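Local coordinates for protein putative uronate isomerase (Thermotoga maritima, PDB 4NAR) that is of unproven function but carries a lactate racemase-type N-terminal domain and may racemise lactate, at residues Arg325-His330 with Ala351-Val356; Val42-Leu47 with Glu229-Arg234; Ala108-Leu113 with Ile132-Leu137. All coordinates share one frame; numbering follows the deposited sequence.

Contact 1 of 3, residues Arg325-His330 with Ala351-Val356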
loop_
_atom_site.group_PDB
_atom_site.type_symbol
_atom_site.label_atom_id
_atom_site.label_comp_id
_atom_site.label_asym_id
_atom_site.label_seq_id
_atom_site.Cartn_x
_atom_site.Cartn_y
_atom_site.Cartn_z
ATOM N N ARG A 325 -2.031 19.654 4.608
ATOM C CA ARG A 325 -1.465 20.925 5.063
ATOM C C ARG A 325 -2.354 21.659 6.084
ATOM O O ARG A 325 -1.839 22.344 6.966
ATOM C CB ARG A 325 -1.159 21.841 3.870
ATOM C CG ARG A 325 0.071 21.432 3.059
ATOM C CD ARG A 325 0.351 22.389 1.879
ATOM N NE ARG A 325 -0.424 22.045 0.682
ATOM C CZ ARG A 325 -1.424 22.774 0.174
ATOM N NH1 ARG A 325 -1.784 23.914 0.754
ATOM N NH2 ARG A 325 -2.059 22.365 -0.925
ATOM N N GLU A 326 -3.677 21.524 5.964
ATOM C CA GLU A 326 -4.594 22.105 6.950
ATOM C C GLU A 326 -4.357 21.544 8.357
ATOM O O GLU A 326 -4.089 22.292 9.307
ATOM C CB GLU A 326 -6.054 21.864 6.553
ATOM C CG GLU A 326 -6.774 23.096 6.005
ATOM C CD GLU A 326 -7.767 22.761 4.881
ATOM O OE1 GLU A 326 -8.505 21.745 5.006
ATOM O OE2 GLU A 326 -7.801 23.515 3.872
ATOM N N ILE A 327 -4.468 20.228 8.492
ATOM C CA ILE A 327 -4.349 19.614 9.805
ATOM C C ILE A 327 -2.881 19.483 10.269
ATOM O O ILE A 327 -2.589 19.622 11.459
ATOM C CB ILE A 327 -5.095 18.245 9.861
ATOM C CG1 ILE A 327 -5.291 17.788 11.312
ATOM C CG2 ILE A 327 -4.399 17.168 8.990
ATOM C CD1 ILE A 327 -5.841 16.382 11.418
ATOM N N GLY A 328 -1.963 19.223 9.336
ATOM C CA GLY A 328 -0.565 19.020 9.693
ATOM C C GLY A 328 -0.344 17.722 10.468
ATOM O O GLY A 328 -1.290 16.951 10.745
ATOM N N TYR A 329 0.907 17.474 10.847
ATOM C CA TYR A 329 1.267 16.175 11.410
ATOM C C TYR A 329 1.296 16.165 12.933
ATOM O O TYR A 329 2.088 16.870 13.557
ATOM C CB TYR A 329 2.594 15.710 10.818
ATOM C CG TYR A 329 2.494 15.341 9.348
ATOM C CD1 TYR A 329 2.215 14.027 8.959
ATOM C CD2 TYR A 329 2.675 16.296 8.353
ATOM C CE1 TYR A 329 2.123 13.674 7.610
ATOM C CE2 TYR A 329 2.595 15.955 7.005
ATOM C CZ TYR A 329 2.316 14.635 6.639
ATOM O OH TYR A 329 2.219 14.272 5.307
ATOM N N HIS A 330 0.441 15.335 13.524
ATOM C CA HIS A 330 0.232 15.333 14.966
ATOM C C HIS A 330 -0.062 13.934 15.494
ATOM O O HIS A 330 -0.313 13.011 14.712
ATOM C CB HIS A 330 -0.959 16.226 15.312
ATOM C CG HIS A 330 -0.810 17.649 14.866
ATOM N ND1 HIS A 330 -0.291 18.629 15.680
ATOM C CD2 HIS A 330 -1.131 18.257 13.692
ATOM C CE1 HIS A 330 -0.295 19.787 15.032
ATOM N NE2 HIS A 330 -0.794 19.585 13.826
ATOM N N ALA A 351 -5.809 9.623 9.392
ATOM C CA ALA A 351 -5.026 8.437 9.744
ATOM C C ALA A 351 -3.565 8.586 9.279
ATOM O O ALA A 351 -2.624 8.235 10.010
ATOM C CB ALA A 351 -5.678 7.160 9.161
ATOM N N HIS A 352 -3.385 9.119 8.070
ATOM C CA HIS A 352 -2.054 9.281 7.474
ATOM C C HIS A 352 -1.119 10.110 8.363
ATOM O O HIS A 352 0.019 9.722 8.660
ATOM C CB HIS A 352 -2.184 9.975 6.122
ATOM C CG HIS A 352 -0.916 10.637 5.657
ATOM N ND1 HIS A 352 0.167 9.932 5.189
ATOM C CD2 HIS A 352 -0.584 11.951 5.572
ATOM C CE1 HIS A 352 1.128 10.782 4.836
ATOM N NE2 HIS A 352 0.698 12.005 5.065
ATOM N N VAL A 353 -1.631 11.265 8.764
ATOM C CA VAL A 353 -0.927 12.207 9.618
ATOM C C VAL A 353 -0.461 11.563 10.954
ATOM O O VAL A 353 0.695 11.688 11.340
ATOM C CB VAL A 353 -1.825 13.471 9.787
ATOM C CG1 VAL A 353 -1.860 13.957 11.214
ATOM C CG2 VAL A 353 -1.410 14.550 8.778
ATOM N N ILE A 354 -1.344 10.847 11.636
ATOM C CA ILE A 354 -0.961 10.131 12.847
ATOM C C ILE A 354 0.086 9.073 12.519
ATOM O O ILE A 354 1.086 8.924 13.236
ATOM C CB ILE A 354 -2.162 9.412 13.472
ATOM C CG1 ILE A 354 -3.281 10.410 13.806
ATOM C CG2 ILE A 354 -1.722 8.615 14.718
ATOM C CD1 ILE A 354 -4.628 9.750 14.179
ATOM N N ASN A 355 -0.161 8.332 11.442
ATOM C CA ASN A 355 0.757 7.298 10.992
ATOM C C ASN A 355 2.196 7.812 10.823
ATOM O O ASN A 355 3.160 7.195 11.311
ATOM C CB ASN A 355 0.234 6.680 9.696
ATOM C CG ASN A 355 -0.866 5.647 9.944
ATOM O OD1 ASN A 355 -0.933 5.039 11.031
ATOM N ND2 ASN A 355 -1.720 5.429 8.933
ATOM N N VAL A 356 2.332 8.944 10.138
ATOM C CA VAL A 356 3.637 9.560 9.959
ATOM C C VAL A 356 4.233 10.083 11.280
ATOM O O VAL A 356 5.398 9.777 11.607
ATOM C CB VAL A 356 3.599 10.709 8.941
ATOM C CG1 VAL A 356 4.956 11.439 8.916
ATOM C CG2 VAL A 356 3.220 10.194 7.543
#
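Tyr-329 meets helix 347-357 with both its ring and its hydroxyl. The OH hydrogen-bonds to His-352 NE2 at 2.7 Å, and either atom could be the donor. It lies near the plane of the imidazole, at the ring's edge, and the two ring planes are turned 69° to each other, neither stacked nor T-shaped. His-352 reaches the hydroxyl because its CG lies anti to the backbone N (chi1 159°), which swings the imidazole along the helix flank toward the tyrosine. The next residue, Val-353, sets CG2 over a face of the Tyr-329 ring in a CH-pi contact, 3.9 Å from the centroid and displaced toward the rim. Val-356 approaches the same ring obliquely, with CB 3.6 Å from CE1.

Val-353 makes the most extensive apolar contact. Its chi1 of 136° lies well off the staggered positions, close to eclipsed, and the two methyls straddle the Gly-328 carbonyl, with CG1 3.1 Å from that O. CG2 also touches Ile-327 CG2 at 4.0 Å. Beyond it, the backbone O of His-330 receives a CA-H...O contact from Ile-354 CA at 3.5 Å. The polar end of His-330 is turned to Glu-369, with ND1 hydrogen-bonded to Glu-369 OE2.

Gly-328, with positive phi, ends helix 318-327 and sends the chain past helix 347-357. Ile-327 and Ile-354 both also pack on helix 332-341, which lies between these two helices in sequence, while Trp-283 stacks on His-352 and helix 173-186 packs against Ala-351 and Ile-354.

Contact 2 of 3, residues Val42-Leu47 with Glu229-Arg234; sequences VDFTHL and EEVIPR
Pro-233 sits almost squarely on the ring of Phe-44: its CB lies 3.6 Å from the centroid, only 11° off the ring normal, in a CH-pi contact of unusual centring. CG of the same pyrrolidine leans toward the inner end of the ring, 3.7 Å from Phe-44 CG, so that two methylenes cover one face. No hydrogen bond joins the two segments, and side-chain packing carries the contact.

The phenylalanine reaches the strand because its CG is folded between the backbone N and the carbonyl carbon (chi1 58°), directing the ring outward from the start of the helix. At the edge of that ring, near its plane, comes Val-231 CG1, 4.2 Å from Phe-44 CD2. The other methyl of Val-231, CG2, diverges toward the start of the loop and lies 3.7 Å from Val-42 CG1. Thus Val-231 and Pro-233, alternate residues on one side of strand 231-240, present adjacent apolar surfaces, while Ile-232 between them points away. Leu-47, one helical turn past Phe-44, adds a looser touch of CD1 on Pro-233 CG. Ile-15 of helix 12-24 and Met-223 of strand 217-227 also pack on Phe-44.

The loop behind the ring is fixed by Asp-43. Its OD1 accepts from both Thr-45 OG1, at 2.5 Å, and Thr-45 N, at 2.9 Å; both donors come from the same face of the carboxylate, well above its plane. OD2 bonds to Thr-37 OG1, so both carboxylate oxygens are engaged. The result is an Asx turn leading into helix 45-58, the helix of a beta-alpha-beta crossover between the neighbouring parallel strands 31-36 and 63-68 of the mixed sheet.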
loop_
_atom_site.group_PDB
_atom_site.type_symbol
_atom_site.label_atom_id
_atom_site.label_comp_id
_atom_site.label_asym_id
_atom_site.label_seq_id
_atom_site.Cartn_x
_atom_site.Cartn_y
_atom_site.Cartn_z
ATOM N N VAL A 42 7.633 -1.548 -6.490
ATOM C CA VAL A 42 8.748 -2.170 -7.199
ATOM C C VAL A 42 8.704 -3.683 -6.947
ATOM O O VAL A 42 8.979 -4.155 -5.832
ATOM C CB VAL A 42 10.110 -1.548 -6.781
ATOM C CG1 VAL A 42 11.235 -1.981 -7.738
ATOM C CG2 VAL A 42 9.992 -0.021 -6.762
ATOM N N ASP A 43 8.342 -4.434 -7.988
ATOM C CA ASP A 43 8.122 -5.870 -7.875
ATOM C C ASP A 43 8.430 -6.535 -9.212
ATOM O O ASP A 43 9.001 -5.894 -10.102
ATOM C CB ASP A 43 6.676 -6.163 -7.424
ATOM C CG ASP A 43 5.604 -5.532 -8.351
ATOM O OD1 ASP A 43 5.750 -5.531 -9.608
ATOM O OD2 ASP A 43 4.578 -5.048 -7.805
ATOM N N PHE A 44 8.035 -7.798 -9.379
ATOM C CA PHE A 44 8.304 -8.480 -10.647
ATOM C C PHE A 44 7.058 -8.714 -11.532
ATOM O O PHE A 44 7.003 -9.681 -12.323
ATOM C CB PHE A 44 9.142 -9.762 -10.447
ATOM C CG PHE A 44 8.515 -10.780 -9.521
ATOM C CD1 PHE A 44 7.820 -11.876 -10.024
ATOM C CD2 PHE A 44 8.630 -10.648 -8.148
ATOM C CE1 PHE A 44 7.254 -12.818 -9.156
ATOM C CE2 PHE A 44 8.066 -11.582 -7.282
ATOM C CZ PHE A 44 7.382 -12.666 -7.785
ATOM N N THR A 45 6.084 -7.808 -11.414
ATOM C CA THR A 45 4.890 -7.846 -12.257
ATOM C C THR A 45 5.218 -8.108 -13.726
ATOM O O THR A 45 4.588 -8.957 -14.371
ATOM C CB THR A 45 4.095 -6.531 -12.202
ATOM O OG1 THR A 45 3.671 -6.268 -10.853
ATOM C CG2 THR A 45 2.896 -6.604 -13.143
ATOM N N HIS A 46 6.212 -7.384 -14.234
ATOM C CA HIS A 46 6.590 -7.466 -15.644
ATOM C C HIS A 46 6.880 -8.897 -16.117
ATOM O O HIS A 46 6.537 -9.248 -17.248
ATOM C CB HIS A 46 7.758 -6.515 -15.960
ATOM C CG HIS A 46 9.063 -6.893 -15.315
ATOM N ND1 HIS A 46 10.159 -7.290 -16.044
ATOM C CD2 HIS A 46 9.443 -6.899 -14.010
ATOM C CE1 HIS A 46 11.169 -7.540 -15.217
ATOM N NE2 HIS A 46 10.760 -7.312 -13.985
ATOM N N LEU A 47 7.476 -9.720 -15.247
ATOM C CA LEU A 47 7.707 -11.127 -15.557
ATOM C C LEU A 47 6.395 -11.910 -15.581
ATOM O O LEU A 47 6.253 -12.875 -16.330
ATOM C CB LEU A 47 8.664 -11.779 -14.543
ATOM C CG LEU A 47 10.145 -11.366 -14.442
ATOM C CD1 LEU A 47 10.825 -12.120 -13.292
ATOM C CD2 LEU A 47 10.907 -11.598 -15.745
ATOM N N GLU A 229 19.462 -4.453 -4.300
ATOM C CA GLU A 229 19.758 -3.430 -5.287
ATOM C C GLU A 229 18.818 -3.633 -6.462
ATOM O O GLU A 229 18.502 -2.698 -7.192
ATOM C CB GLU A 229 21.220 -3.504 -5.725
ATOM C CG GLU A 229 22.186 -3.249 -4.583
ATOM C CD GLU A 229 23.457 -2.574 -5.055
ATOM O OE1 GLU A 229 23.658 -2.509 -6.303
ATOM O OE2 GLU A 229 24.241 -2.114 -4.179
ATOM N N GLU A 230 18.388 -4.880 -6.628
ATOM C CA GLU A 230 17.342 -5.249 -7.562
ATOM C C GLU A 230 16.260 -6.036 -6.816
ATOM O O GLU A 230 16.413 -6.374 -5.628
ATOM C CB GLU A 230 17.911 -6.105 -8.696
ATOM C CG GLU A 230 18.619 -5.316 -9.784
ATOM C CD GLU A 230 18.652 -6.053 -11.125
ATOM O OE1 GLU A 230 17.947 -5.614 -12.063
ATOM O OE2 GLU A 230 19.379 -7.068 -11.236
ATOM N N VAL A 231 15.171 -6.327 -7.519
ATOM C CA VAL A 231 14.111 -7.161 -6.973
ATOM C C VAL A 231 14.477 -8.632 -7.172
ATOM O O VAL A 231 14.730 -9.074 -8.296
ATOM C CB VAL A 231 12.737 -6.836 -7.634
ATOM C CG1 VAL A 231 11.707 -7.940 -7.366
ATOM C CG2 VAL A 231 12.227 -5.476 -7.165
ATOM N N ILE A 232 14.512 -9.380 -6.072
ATOM C CA ILE A 232 14.740 -10.821 -6.113
ATOM C C ILE A 232 13.410 -11.512 -5.874
ATOM O O ILE A 232 12.922 -11.545 -4.736
ATOM C CB ILE A 232 15.732 -11.277 -5.002
ATOM C CG1 ILE A 232 16.998 -10.423 -5.035
ATOM C CG2 ILE A 232 16.095 -12.757 -5.152
ATOM C CD1 ILE A 232 17.190 -9.595 -3.794
ATOM N N PRO A 233 12.798 -12.044 -6.946
ATOM C CA PRO A 233 11.544 -12.790 -6.775
ATOM C C PRO A 233 11.786 -14.003 -5.873
ATOM O O PRO A 233 12.841 -14.642 -5.974
ATOM C CB PRO A 233 11.205 -13.256 -8.196
ATOM C CG PRO A 233 11.913 -12.293 -9.101
ATOM C CD PRO A 233 13.183 -11.894 -8.362
ATOM N N ARG A 234 10.832 -14.323 -5.006
ATOM C CA ARG A 234 11.014 -15.418 -4.062
ATOM C C ARG A 234 9.838 -16.399 -4.058
ATOM O O ARG A 234 9.997 -17.570 -3.695
ATOM C CB ARG A 234 11.232 -14.844 -2.666
ATOM C CG ARG A 234 12.536 -14.036 -2.538
ATOM C CD ARG A 234 13.803 -14.930 -2.717
ATOM N NE ARG A 234 13.661 -16.167 -1.947
ATOM C CZ ARG A 234 14.002 -16.291 -0.666
ATOM N NH1 ARG A 234 14.542 -15.261 -0.025
ATOM N NH2 ARG A 234 13.813 -17.444 -0.024
#

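Contact 3 of 3, residues Ala108-Leu113 with Ile132-Leu137; sequences AFVGTL and IKVNRL
Ala-108 and Val-134 form the hydrogen-bonded pair of a two-stranded antiparallel sheet made by strands 107-113 and 130-135. Ala-108 N donates to Val-134 O at 2.6 Å and Val-134 N returns a bond to Ala-108 O at 3.0 Å, the donors tilted by about 20° from the carbonyl planes. Next comes the non-hydrogen-bonded pair Phe-109 and Lys-133. Farther on, Ile-132 O accepts from Val-110 N and Ile-132 N donates to Gly-111 O at 2.7 Å, both nearly along the C=O axis. Two residues thus face one, consistent with a beta bulge, and at the backbone angles of Gly-111 a CB would collide with the carbonyl O of Val-110.

Apolar contacts gather round Ile-132. Its CG2 meets Val-110 CG2 at 3.6 Å, and its CD1 reaches past the Gly-111 carbonyl to Leu-113 CG at 3.8 Å, the two side chains crossing at about a right angle. With an alanine here, both contacts would vanish, and a gap would probably open between Val-110 and Leu-113 beside helix 198-213, whose Met-209 touches the isoleucine.

On the other face, Lys-133 lays CG near the edge of the Phe-109 ring, 4.1 Å from CD1. Its amino end continues away to a salt bridge with Glu-174.

Among polar side chains, Asn-135 closes an Asx turn where the strand gives way to a 3-10 segment: Leu-137 N donates to OD1 at 3.0 Å, in the carbonyl plane and on a lone pair, while ND2 bonds to His-99 ND1.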
loop_
_atom_site.group_PDB
_atom_site.type_symbol
_atom_site.label_atom_id
_atom_site.label_comp_id
_atom_site.label_asym_id
_atom_site.label_seq_id
_atom_site.Cartn_x
_atom_site.Cartn_y
_atom_site.Cartn_z
ATOM N N ALA A 108 -19.012 0.727 -9.219
ATOM C CA ALA A 108 -20.237 -0.048 -9.070
ATOM C C ALA A 108 -20.506 -0.248 -7.582
ATOM O O ALA A 108 -19.600 -0.604 -6.814
ATOM C CB ALA A 108 -20.129 -1.406 -9.796
ATOM N N PHE A 109 -21.744 -0.007 -7.173
ATOM C CA PHE A 109 -22.151 -0.294 -5.806
ATOM C C PHE A 109 -22.383 -1.799 -5.667
ATOM O O PHE A 109 -23.137 -2.380 -6.461
ATOM C CB PHE A 109 -23.452 0.440 -5.505
ATOM C CG PHE A 109 -23.979 0.186 -4.129
ATOM C CD1 PHE A 109 -23.287 0.656 -3.020
ATOM C CD2 PHE A 109 -25.163 -0.531 -3.934
ATOM C CE1 PHE A 109 -23.764 0.429 -1.732
ATOM C CE2 PHE A 109 -25.651 -0.769 -2.650
ATOM C CZ PHE A 109 -24.951 -0.280 -1.544
ATOM N N VAL A 110 -21.768 -2.449 -4.680
ATOM C CA VAL A 110 -22.047 -3.883 -4.522
ATOM C C VAL A 110 -22.871 -4.215 -3.273
ATOM O O VAL A 110 -23.460 -5.300 -3.181
ATOM C CB VAL A 110 -20.771 -4.796 -4.575
ATOM C CG1 VAL A 110 -19.925 -4.487 -5.801
ATOM C CG2 VAL A 110 -19.949 -4.674 -3.308
ATOM N N GLY A 111 -22.908 -3.289 -2.319
ATOM C CA GLY A 111 -23.591 -3.535 -1.056
ATOM C C GLY A 111 -22.983 -2.725 0.073
ATOM O O GLY A 111 -22.058 -1.944 -0.161
ATOM N N THR A 112 -23.491 -2.895 1.291
ATOM C CA THR A 112 -22.993 -2.128 2.431
ATOM C C THR A 112 -22.400 -3.023 3.509
ATOM O O THR A 112 -22.803 -4.177 3.653
ATOM C CB THR A 112 -24.106 -1.277 3.101
ATOM O OG1 THR A 112 -25.255 -2.095 3.319
ATOM C CG2 THR A 112 -24.525 -0.100 2.233
ATOM N N LEU A 113 -21.435 -2.486 4.256
ATOM C CA LEU A 113 -21.065 -3.047 5.549
ATOM C C LEU A 113 -22.100 -2.568 6.578
ATOM O O LEU A 113 -22.422 -1.381 6.624
ATOM C CB LEU A 113 -19.655 -2.589 5.959
ATOM C CG LEU A 113 -18.493 -3.034 5.057
ATOM C CD1 LEU A 113 -17.155 -2.502 5.566
ATOM C CD2 LEU A 113 -18.440 -4.552 4.947
ATOM N N ILE A 132 -20.024 -0.148 -0.267
ATOM C CA ILE A 132 -18.843 -0.683 -0.940
ATOM C C ILE A 132 -18.952 -0.445 -2.441
ATOM O O ILE A 132 -19.830 -1.006 -3.106
ATOM C CB ILE A 132 -18.679 -2.200 -0.673
ATOM C CG1 ILE A 132 -18.496 -2.446 0.824
ATOM C CG2 ILE A 132 -17.494 -2.773 -1.429
ATOM C CD1 ILE A 132 -19.632 -3.226 1.433
ATOM N N LYS A 133 -18.048 0.375 -2.970
ATOM C CA LYS A 133 -18.060 0.714 -4.389
ATOM C C LYS A 133 -16.689 0.480 -5.018
ATOM O O LYS A 133 -15.671 1.022 -4.543
ATOM C CB LYS A 133 -18.473 2.175 -4.582
ATOM C CG LYS A 133 -19.807 2.528 -3.953
ATOM C CD LYS A 133 -20.113 3.995 -4.162
ATOM C CE LYS A 133 -21.226 4.464 -3.235
ATOM N NZ LYS A 133 -20.974 5.871 -2.798
ATOM N N VAL A 134 -16.663 -0.320 -6.085
ATOM C CA VAL A 134 -15.412 -0.654 -6.744
ATOM C C VAL A 134 -15.520 -0.441 -8.255
ATOM O O VAL A 134 -16.644 -0.312 -8.789
ATOM C CB VAL A 134 -14.996 -2.104 -6.425
ATOM C CG1 VAL A 134 -14.635 -2.215 -4.949
ATOM C CG2 VAL A 134 -16.124 -3.069 -6.781
ATOM N N ASN A 135 -14.361 -0.382 -8.924
ATOM C CA ASN A 135 -14.318 -0.090 -10.354
ATOM C C ASN A 135 -15.290 -0.999 -11.079
ATOM O O ASN A 135 -15.299 -2.221 -10.826
ATOM C CB ASN A 135 -12.921 -0.310 -10.943
ATOM C CG ASN A 135 -12.750 0.401 -12.276
ATOM O OD1 ASN A 135 -13.377 0.034 -13.266
ATOM N ND2 ASN A 135 -11.925 1.450 -12.294
ATOM N N ARG A 136 -16.113 -0.425 -11.956
ATOM C CA ARG A 136 -17.183 -1.209 -12.577
ATOM C C ARG A 136 -16.631 -2.242 -13.566
ATOM O O ARG A 136 -17.339 -3.188 -13.939
ATOM C CB ARG A 136 -18.236 -0.309 -13.224
ATOM C CG ARG A 136 -17.649 0.753 -14.127
ATOM C CD ARG A 136 -18.757 1.517 -14.831
ATOM N NE ARG A 136 -18.496 1.572 -16.270
ATOM C CZ ARG A 136 -19.192 0.907 -17.190
ATOM N NH1 ARG A 136 -20.223 0.145 -16.837
ATOM N NH2 ARG A 136 -18.865 1.021 -18.473
ATOM N N LEU A 137 -15.362 -2.085 -13.948
ATOM C CA LEU A 137 -14.697 -3.077 -14.802
ATOM C C LEU A 137 -14.764 -4.499 -14.256
ATOM O O LEU A 137 -14.899 -5.449 -15.032
ATOM C CB LEU A 137 -13.242 -2.707 -15.088
ATOM C CG LEU A 137 -12.962 -1.849 -16.327
ATOM C CD1 LEU A 137 -11.522 -1.348 -16.256
ATOM C CD2 LEU A 137 -13.182 -2.643 -17.617
#

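The three contacts lie far apart, their centres 28 to 32 Å from one another, and none touches another. Contact 3 is nested inside the long chain loop that contact 2 closes, and contact 1 follows both. Contact 2 joins the mixed seven-stranded sheet, through strand 231-240, to helix 45-58; contact 3 is a separate two-stranded sheet covered by helix 198-213. Contact 1 is on the opposite side of the chain's centre from contact 2, within the largely helical connection between strands 302-308 and 373-379, neighbours in the five-stranded parallel sheet. Contacts 2 and 3 therefore belong to the part built round the mixed sheet, contact 1 to that built round the parallel one.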